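Local coordinates for putative NADH dehydrogenase/NAD(P)H nitroreductase (Parabacteroides distasonis, PDB 3M5K), which binds flavin mononucleotide and probably works as an oxidoreductase of the nitroreductase family, at residues A[49-62]-A[74-86]. Residues are numbered along the deposited sequence; the frame is centred on the assembly and turned at random.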
ATOM      1  N   PRO A  49       9.190  -9.348  -3.693  1.00 17.89           N
ATOM      2  CA  PRO A  49       9.788  -9.971  -2.504  1.00 18.77           C
ATOM      3  C   PRO A  49       8.805 -10.433  -1.423  1.00 19.28           C
ATOM      4  O   PRO A  49       9.210 -10.690  -0.299  1.00 25.59           O
ATOM      5  CB  PRO A  49      10.692  -8.865  -1.978  1.00 16.47           C
ATOM      6  CG  PRO A  49       9.875  -7.615  -2.265  1.00 18.46           C
ATOM      7  CD  PRO A  49       9.220  -7.867  -3.610  1.00 18.22           C
ATOM      8  N   TRP A  50       7.534 -10.532  -1.761  1.00 20.06           N
ATOM      9  CA  TRP A  50       6.507 -10.887  -0.817  1.00 17.62           C
ATOM     10  C   TRP A  50       6.316 -12.415  -0.674  1.00 18.27           C
ATOM     11  O   TRP A  50       6.587 -13.187  -1.591  1.00 17.05           O
ATOM     12  CB  TRP A  50       5.192 -10.229  -1.204  1.00 18.00           C
ATOM     13  CG  TRP A  50       4.909 -10.263  -2.706  1.00 19.12           C
ATOM     14  CD1 TRP A  50       4.708 -11.355  -3.485  1.00 21.39           C
ATOM     15  CD2 TRP A  50       4.883  -9.131  -3.583  1.00 19.70           C
ATOM     16  NE1 TRP A  50       4.515 -10.975  -4.798  1.00 23.20           N
ATOM     17  CE2 TRP A  50       4.622  -9.607  -4.872  1.00 21.76           C
ATOM     18  CE3 TRP A  50       5.036  -7.752  -3.388  1.00 20.79           C
ATOM     19  CZ2 TRP A  50       4.487  -8.753  -5.961  1.00 20.41           C
ATOM     20  CZ3 TRP A  50       4.907  -6.911  -4.482  1.00 20.46           C
ATOM     21  CH2 TRP A  50       4.623  -7.420  -5.736  1.00 19.61           C
ATOM     22  N   GLU A  51       5.836 -12.802   0.496  1.00 17.99           N
ATOM     23  CA  GLU A  51       5.475 -14.196   0.841  1.00 18.18           C
ATOM     24  C   GLU A  51       4.225 -14.083   1.701  1.00 19.93           C
ATOM     25  O   GLU A  51       4.170 -13.240   2.601  1.00 19.54           O
ATOM     26  CB  GLU A  51       6.584 -14.888   1.636  1.00 20.74           C
ATOM     27  CG  GLU A  51       7.931 -14.990   0.932  1.00 19.47           C
ATOM     28  CD  GLU A  51       7.972 -16.033  -0.177  1.00 21.09           C
ATOM     29  OE1 GLU A  51       7.060 -16.890  -0.247  1.00 22.35           O
ATOM     30  OE2 GLU A  51       8.921 -15.972  -0.986  1.00 26.00           O
ATOM     31  N   PHE A  52       3.227 -14.924   1.430  1.00 18.43           N
ATOM     32  CA  PHE A  52       1.963 -14.903   2.109  1.00 18.47           C
ATOM     33  C   PHE A  52       1.749 -16.195   2.902  1.00 19.17           C
ATOM     34  O   PHE A  52       1.818 -17.306   2.335  1.00 18.02           O
ATOM     35  CB  PHE A  52       0.834 -14.773   1.090  1.00 18.58           C
ATOM     36  CG  PHE A  52       0.893 -13.478   0.314  1.00 17.81           C
ATOM     37  CD1 PHE A  52       1.693 -13.385  -0.817  1.00 18.15           C
ATOM     38  CD2 PHE A  52       0.199 -12.362   0.749  1.00 19.45           C
ATOM     39  CE1 PHE A  52       1.786 -12.184  -1.535  1.00 17.77           C
ATOM     40  CE2 PHE A  52       0.290 -11.105   0.022  1.00 20.84           C
ATOM     41  CZ  PHE A  52       1.067 -11.049  -1.111  1.00 17.21           C
ATOM     42  N   ILE A  53       1.492 -16.061   4.202  1.00 19.47           N
ATOM     43  CA  ILE A  53       1.190 -17.238   5.028  1.00 19.36           C
ATOM     44  C   ILE A  53      -0.313 -17.244   5.367  1.00 17.69           C
ATOM     45  O   ILE A  53      -0.826 -16.325   6.025  1.00 17.35           O
ATOM     46  CB  ILE A  53       2.013 -17.285   6.348  1.00 19.33           C
ATOM     47  CG1 ILE A  53       3.439 -16.713   6.204  1.00 20.97           C
ATOM     48  CG2 ILE A  53       1.968 -18.739   6.986  1.00 17.57           C
ATOM     49  CD1 ILE A  53       4.395 -17.402   5.249  1.00 20.65           C
ATOM     50  N   ILE A  54      -1.017 -18.280   4.910  1.00 19.32           N
ATOM     51  CA  ILE A  54      -2.423 -18.462   5.241  1.00 21.77           C
ATOM     52  C   ILE A  54      -2.451 -19.323   6.543  1.00 22.26           C
ATOM     53  O   ILE A  54      -1.972 -20.459   6.557  1.00 21.40           O
ATOM     54  CB  ILE A  54      -3.210 -19.197   4.122  1.00 21.50           C
ATOM     55  CG1 ILE A  54      -3.127 -18.465   2.760  1.00 24.30           C
ATOM     56  CG2 ILE A  54      -4.664 -19.411   4.574  1.00 21.63           C
ATOM     57  CD1 ILE A  54      -3.539 -19.310   1.558  1.00 25.72           C
ATOM     58  N   VAL A  55      -2.988 -18.761   7.617  1.00 21.63           N
ATOM     59  CA  VAL A  55      -2.934 -19.417   8.922  1.00 20.91           C
ATOM     60  C   VAL A  55      -4.365 -19.786   9.293  1.00 22.23           C
ATOM     61  O   VAL A  55      -5.210 -18.917   9.508  1.00 19.16           O
ATOM     62  CB  VAL A  55      -2.296 -18.541  10.026  1.00 22.16           C
ATOM     63  CG1 VAL A  55      -2.146 -19.369  11.359  1.00 20.08           C
ATOM     64  CG2 VAL A  55      -0.949 -17.982   9.595  1.00 17.71           C
ATOM     65  N   THR A  56      -4.615 -21.091   9.326  1.00 21.69           N
ATOM     66  CA  THR A  56      -5.886 -21.636   9.798  1.00 22.96           C
ATOM     67  C   THR A  56      -5.730 -22.484  11.086  1.00 23.92           C
ATOM     68  O   THR A  56      -6.710 -22.793  11.708  1.00 26.41           O
ATOM     69  CB  THR A  56      -6.562 -22.475   8.690  1.00 23.78           C
ATOM     70  OG1 THR A  56      -5.628 -23.467   8.209  1.00 24.46           O
ATOM     71  CG2 THR A  56      -7.080 -21.571   7.521  1.00 23.48           C
ATOM     72  N   ASP A  57      -4.506 -22.831  11.493  1.00 24.79           N
ATOM     73  CA  ASP A  57      -4.276 -23.652  12.671  1.00 22.68           C
ATOM     74  C   ASP A  57      -4.717 -22.911  13.954  1.00 25.93           C
ATOM     75  O   ASP A  57      -4.183 -21.852  14.305  1.00 21.75           O
ATOM     76  CB  ASP A  57      -2.797 -24.028  12.779  1.00 24.85           C
ATOM     77  CG  ASP A  57      -2.497 -24.929  13.995  1.00 27.20           C
ATOM     78  OD1 ASP A  57      -2.971 -26.064  13.961  1.00 28.84           O
ATOM     79  OD2 ASP A  57      -1.775 -24.520  14.922  1.00 31.24           O
ATOM     80  N   ARG A  58      -5.693 -23.489  14.645  1.00 26.44           N
ATOM     81  CA  ARG A  58      -6.266 -22.902  15.865  1.00 23.77           C
ATOM     82  C   ARG A  58      -5.239 -22.583  16.936  1.00 23.23           C
ATOM     83  O   ARG A  58      -5.236 -21.491  17.509  1.00 23.20           O
ATOM     84  CB  ARG A  58      -7.328 -23.875  16.410  1.00 26.42           C
ATOM     85  CG  ARG A  58      -8.119 -23.373  17.612  1.00 27.19           C
ATOM     86  CD  ARG A  58      -9.079 -22.322  17.188  1.00 26.32           C
ATOM     87  NE  ARG A  58      -8.521 -20.979  17.282  1.00 26.02           N
ATOM     88  CZ  ARG A  58      -8.837 -19.976  16.463  1.00 23.55           C
ATOM     89  NH1 ARG A  58      -9.656 -20.154  15.432  1.00 26.94           N
ATOM     90  NH2 ARG A  58      -8.331 -18.787  16.672  1.00 25.73           N
ATOM     91  N   LYS A  59      -4.340 -23.530  17.202  1.00 24.36           N
ATOM     92  CA  LYS A  59      -3.309 -23.334  18.203  1.00 25.67           C
ATOM     93  C   LYS A  59      -2.405 -22.128  17.839  1.00 25.88           C
ATOM     94  O   LYS A  59      -2.107 -21.295  18.695  1.00 25.72           O
ATOM     95  CB  LYS A  59      -2.511 -24.631  18.406  1.00 28.54           C
ATOM     96  CG  LYS A  59      -1.492 -24.563  19.497  1.00 32.02           C
ATOM     97  CD  LYS A  59      -2.132 -24.630  20.871  1.00 36.92           C
ATOM     98  CE  LYS A  59      -1.064 -24.519  21.964  1.00 37.14           C
ATOM     99  NZ  LYS A  59      -1.640 -24.217  23.296  1.00 37.35           N
ATOM    100  N   ALA A  60      -1.972 -22.041  16.574  1.00 26.01           N
ATOM    101  CA  ALA A  60      -1.091 -20.929  16.165  1.00 24.67           C
ATOM    102  C   ALA A  60      -1.823 -19.587  16.279  1.00 19.68           C
ATOM    103  O   ALA A  60      -1.264 -18.588  16.752  1.00 22.58           O
ATOM    104  CB  ALA A  60      -0.537 -21.154  14.716  1.00 25.10           C
ATOM    105  N   LEU A  61      -3.078 -19.563  15.856  1.00 20.70           N
ATOM    106  CA  LEU A  61      -3.872 -18.331  15.884  1.00 20.15           C
ATOM    107  C   LEU A  61      -4.066 -17.852  17.318  1.00 23.40           C
ATOM    108  O   LEU A  61      -3.866 -16.659  17.643  1.00 21.55           O
ATOM    109  CB  LEU A  61      -5.219 -18.504  15.196  1.00 22.09           C
ATOM    110  CG  LEU A  61      -5.289 -18.617  13.665  1.00 19.93           C
ATOM    111  CD1 LEU A  61      -6.689 -19.085  13.202  1.00 22.44           C
ATOM    112  CD2 LEU A  61      -4.830 -17.287  12.986  1.00 23.19           C
ATOM    113  N   ASP A  62      -4.414 -18.795  18.184  1.00 23.71           N
ATOM    114  CA  ASP A  62      -4.595 -18.478  19.608  1.00 23.77           C
ATOM    115  C   ASP A  62      -3.294 -18.060  20.314  1.00 23.50           C
ATOM    116  O   ASP A  62      -3.329 -17.178  21.126  1.00 23.04           O
ATOM    117  CB  ASP A  62      -5.187 -19.681  20.341  1.00 25.34           C
ATOM    118  CG  ASP A  62      -6.627 -19.968  19.965  1.00 26.21           C
ATOM    119  OD1 ASP A  62      -7.295 -19.139  19.343  1.00 28.96           O
ATOM    120  OD2 ASP A  62      -7.085 -21.087  20.314  1.00 30.23           O
ATOM    121  N   LEU A  74      -7.433 -12.295  16.763  1.00 25.63           N
ATOM    122  CA  LEU A  74      -6.982 -13.560  16.166  1.00 26.55           C
ATOM    123  C   LEU A  74      -7.669 -14.776  16.829  1.00 28.44           C
ATOM    124  O   LEU A  74      -7.839 -15.814  16.206  1.00 26.09           O
ATOM    125  CB  LEU A  74      -5.459 -13.716  16.249  1.00 25.57           C
ATOM    126  CG  LEU A  74      -4.690 -12.860  15.240  1.00 24.46           C
ATOM    127  CD1 LEU A  74      -3.191 -12.837  15.576  1.00 21.11           C
ATOM    128  CD2 LEU A  74      -4.944 -13.359  13.818  1.00 23.69           C
ATOM    129  N   LYS A  75      -8.045 -14.627  18.099  1.00 31.34           N
ATOM    130  CA  LYS A  75      -8.771 -15.694  18.820  1.00 33.92           C
ATOM    131  C   LYS A  75     -10.176 -15.897  18.282  1.00 33.91           C
ATOM    132  O   LYS A  75     -10.762 -16.970  18.477  1.00 31.66           O
ATOM    133  CB  LYS A  75      -8.840 -15.374  20.314  1.00 33.90           C
ATOM    134  CG  LYS A  75      -8.349 -16.512  21.150  1.00 40.91           C
ATOM    135  CD  LYS A  75      -8.104 -16.120  22.588  1.00 41.17           C
ATOM    136  CE  LYS A  75      -6.878 -16.850  23.142  1.00 43.82           C
ATOM    137  NZ  LYS A  75      -6.694 -16.481  24.570  1.00 46.10           N
ATOM    138  N   GLU A  76     -10.703 -14.872  17.605  1.00 31.98           N
ATOM    139  CA  GLU A  76     -12.075 -14.833  17.130  1.00 33.95           C
ATOM    140  C   GLU A  76     -12.226 -14.937  15.611  1.00 32.62           C
ATOM    141  O   GLU A  76     -13.264 -14.576  15.073  1.00 34.00           O
ATOM    142  CB  GLU A  76     -12.755 -13.542  17.612  1.00 36.44           C
ATOM    143  CG  GLU A  76     -12.563 -13.251  19.108  1.00 43.49           C
ATOM    144  CD  GLU A  76     -13.034 -14.395  20.012  1.00 49.99           C
ATOM    145  OE1 GLU A  76     -13.926 -15.184  19.596  1.00 54.81           O
ATOM    146  OE2 GLU A  76     -12.506 -14.510  21.152  1.00 58.26           O
ATOM    147  N   THR A  77     -11.202 -15.444  14.925  1.00 31.25           N
ATOM    148  CA  THR A  77     -11.328 -15.741  13.509  1.00 27.64           C
ATOM    149  C   THR A  77     -10.804 -17.122  13.214  1.00 26.67           C
ATOM    150  O   THR A  77     -10.029 -17.659  13.990  1.00 26.19           O
ATOM    151  CB  THR A  77     -10.551 -14.695  12.641  1.00 31.61           C
ATOM    152  OG1 THR A  77     -10.710 -15.026  11.254  1.00 27.36           O
ATOM    153  CG2 THR A  77      -9.051 -14.630  13.028  1.00 26.64           C
ATOM    154  N   ARG A  78     -11.226 -17.687  12.083  1.00 26.27           N
ATOM    155  CA  ARG A  78     -10.751 -18.988  11.659  1.00 30.54           C
ATOM    156  C   ARG A  78      -9.592 -18.859  10.685  1.00 26.66           C
ATOM    157  O   ARG A  78      -8.969 -19.855  10.335  1.00 24.54           O
ATOM    158  CB  ARG A  78     -11.889 -19.792  11.018  1.00 31.46           C
ATOM    159  CG  ARG A  78     -13.020 -20.142  11.985  1.00 37.68           C
ATOM    160  CD  ARG A  78     -14.082 -20.971  11.311  1.00 43.00           C
ATOM    161  NE  ARG A  78     -15.121 -21.379  12.264  1.00 51.12           N
ATOM    162  CZ  ARG A  78     -14.995 -22.366  13.158  1.00 55.82           C
ATOM    163  NH1 ARG A  78     -13.887 -23.105  13.236  1.00 57.24           N
ATOM    164  NH2 ARG A  78     -16.006 -22.638  13.980  1.00 57.31           N
ATOM    165  N   GLN A  79      -9.307 -17.640  10.224  1.00 25.36           N
ATOM    166  CA  GLN A  79      -8.247 -17.456   9.243  1.00 24.13           C
ATOM    167  C   GLN A  79      -7.621 -16.057   9.296  1.00 22.65           C
ATOM    168  O   GLN A  79      -8.296 -15.041   9.541  1.00 22.49           O
ATOM    169  CB  GLN A  79      -8.731 -17.759   7.805  1.00 26.66           C
ATOM    170  CG  GLN A  79      -9.901 -16.881   7.329  1.00 28.64           C
ATOM    171  CD  GLN A  79     -11.240 -17.369   7.829  1.00 31.36           C
ATOM    172  OE1 GLN A  79     -11.594 -18.520   7.578  1.00 29.39           O
ATOM    173  NE2 GLN A  79     -11.996 -16.515   8.524  1.00 31.01           N
ATOM    174  N   ALA A  80      -6.317 -16.043   9.061  1.00 21.49           N
ATOM    175  CA  ALA A  80      -5.547 -14.810   8.944  1.00 20.44           C
ATOM    176  C   ALA A  80      -4.484 -15.011   7.881  1.00 19.80           C
ATOM    177  O   ALA A  80      -4.006 -16.125   7.656  1.00 21.10           O
ATOM    178  CB  ALA A  80      -4.901 -14.448  10.283  1.00 20.54           C
ATOM    179  N   ILE A  81      -4.082 -13.904   7.269  1.00 18.91           N
ATOM    180  CA  ILE A  81      -2.993 -13.902   6.323  1.00 17.16           C
ATOM    181  C   ILE A  81      -1.847 -13.026   6.845  1.00 16.80           C
ATOM    182  O   ILE A  81      -2.051 -11.867   7.224  1.00 19.24           O
ATOM    183  CB  ILE A  81      -3.441 -13.388   4.936  1.00 17.24           C
ATOM    184  CG1 ILE A  81      -4.561 -14.298   4.387  1.00 21.52           C
ATOM    185  CG2 ILE A  81      -2.243 -13.340   3.976  1.00 13.60           C
ATOM    186  CD1 ILE A  81      -5.295 -13.743   3.145  1.00 20.23           C
ATOM    187  N   VAL A  82      -0.655 -13.597   6.854  1.00 17.19           N
ATOM    188  CA  VAL A  82       0.570 -12.893   7.275  1.00 16.86           C
ATOM    189  C   VAL A  82       1.390 -12.519   6.046  1.00 18.84           C
ATOM    190  O   VAL A  82       1.830 -13.402   5.293  1.00 17.42           O
ATOM    191  CB  VAL A  82       1.394 -13.768   8.265  1.00 19.25           C
ATOM    192  CG1 VAL A  82       2.696 -13.070   8.707  1.00 15.01           C
ATOM    193  CG2 VAL A  82       0.486 -14.118   9.517  1.00 18.93           C
ATOM    194  N   VAL A  83       1.519 -11.211   5.798  1.00 17.59           N
ATOM    195  CA  VAL A  83       2.321 -10.730   4.693  1.00 16.00           C
ATOM    196  C   VAL A  83       3.752 -10.540   5.176  1.00 14.96           C
ATOM    197  O   VAL A  83       3.983  -9.835   6.146  1.00 15.86           O
ATOM    198  CB  VAL A  83       1.742  -9.420   4.056  1.00 18.13           C
ATOM    199  CG1 VAL A  83       2.617  -9.000   2.829  1.00 18.32           C
ATOM    200  CG2 VAL A  83       0.228  -9.597   3.715  1.00 16.63           C
ATOM    201  N   CYS A  84       4.697 -11.171   4.464  1.00 15.38           N
ATOM    202  CA  CYS A  84       6.112 -11.151   4.786  1.00 17.01           C
ATOM    203  C   CYS A  84       6.947 -10.614   3.626  1.00 16.38           C
ATOM    204  O   CYS A  84       6.530 -10.699   2.468  1.00 18.07           O
ATOM    205  CB  CYS A  84       6.607 -12.562   5.109  1.00 17.64           C
ATOM    206  SG  CYS A  84       5.717 -13.412   6.444  1.00 18.57           S
ATOM    207  N   GLY A  85       8.128 -10.090   3.945  1.00 17.13           N
ATOM    208  CA  GLY A  85       9.064  -9.698   2.923  1.00 16.79           C
ATOM    209  C   GLY A  85      10.341 -10.483   3.009  1.00 19.07           C
ATOM    210  O   GLY A  85      10.790 -10.898   4.104  1.00 18.38           O
ATOM    211  N   ASP A  86      10.872 -10.800   1.837  1.00 18.06           N
ATOM    212  CA  ASP A  86      12.155 -11.461   1.753  1.00 19.40           C
ATOM    213  C   ASP A  86      13.253 -10.389   1.687  1.00 18.10           C
ATOM    214  O   ASP A  86      13.435  -9.687   0.678  1.00 20.80           O
ATOM    215  CB  ASP A  86      12.188 -12.425   0.550  1.00 20.16           C
ATOM    216  CG  ASP A  86      13.492 -13.214   0.453  1.00 24.77           C
ATOM    217  OD1 ASP A  86      14.537 -12.697   0.855  1.00 23.98           O
ATOM    218  OD2 ASP A  86      13.465 -14.346  -0.073  1.00 23.85           O
TER
HETATM  219  O   HOH W   1      11.645 -16.133  -0.794  1.00 32.71           O
HETATM  220  O   HOH W   2      -9.119 -22.223  11.414  1.00 33.00           O
HETATM  221  O   HOH W   3     -10.127 -19.232  19.942  1.00 39.93           O
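Thr-77 O takes two N-H groups from the guanidinium of Arg-58: NH1 binds at 2.9 Å, nearly straight at 165° and with the oxygen almost exactly in the guanidinium plane, while NH2 adds a weak bond. NH2 also reaches Leu-74 O, again weakly, and with NE it grips Asp-62 OD1 side-on, both nitrogens approaching from one face of the carboxylate. Bends at chi2 (73°) and chi3 (-92°) bring the guanidinium alongside Asp-62, one helical turn on, with its edge toward the carbonyls of Leu-74 and Thr-77. With an alanine in place of Arg-58, Thr-77 O would probably lose these donors and Asp-62 its salt-bridge mate. A water donates to both Asp-62 OD1 and Lys-75 O, and CG of Lys-75 lies 3.4 Å from OD1 of Asp-62. Leu-61 CD2 touches Ala-80 CB (3.9 Å) and Leu-74 CD2 (4.0 Å), the two leucine side chains crossing at about a right angle. Strands 50-55 and 79-86 run antiparallel, with Ile-53 N to Val-82 O and Val-82 N to Ile-53 O both 2.9 Å. Phe-52 offers its ring edge to Ile-81 CG2 and lies alongside Val-83, on the face covered by helix 28-39; Ile-53, Val-55, Val-82 and Cys-84 line the other. At the far end one water donates to Glu-51 OE2 and Asp-86 OD2; Asp-86 OD1 accepts from Ile-88 N, and Glu-51 OE1 is hydrogen-bonded to His-168 NE2 of the second subunit. Strand 50-55 also pairs in parallel with a strand of that subunit, the dimer-spanning sheet characteristic of the FMN-dependent nitroreductase fold.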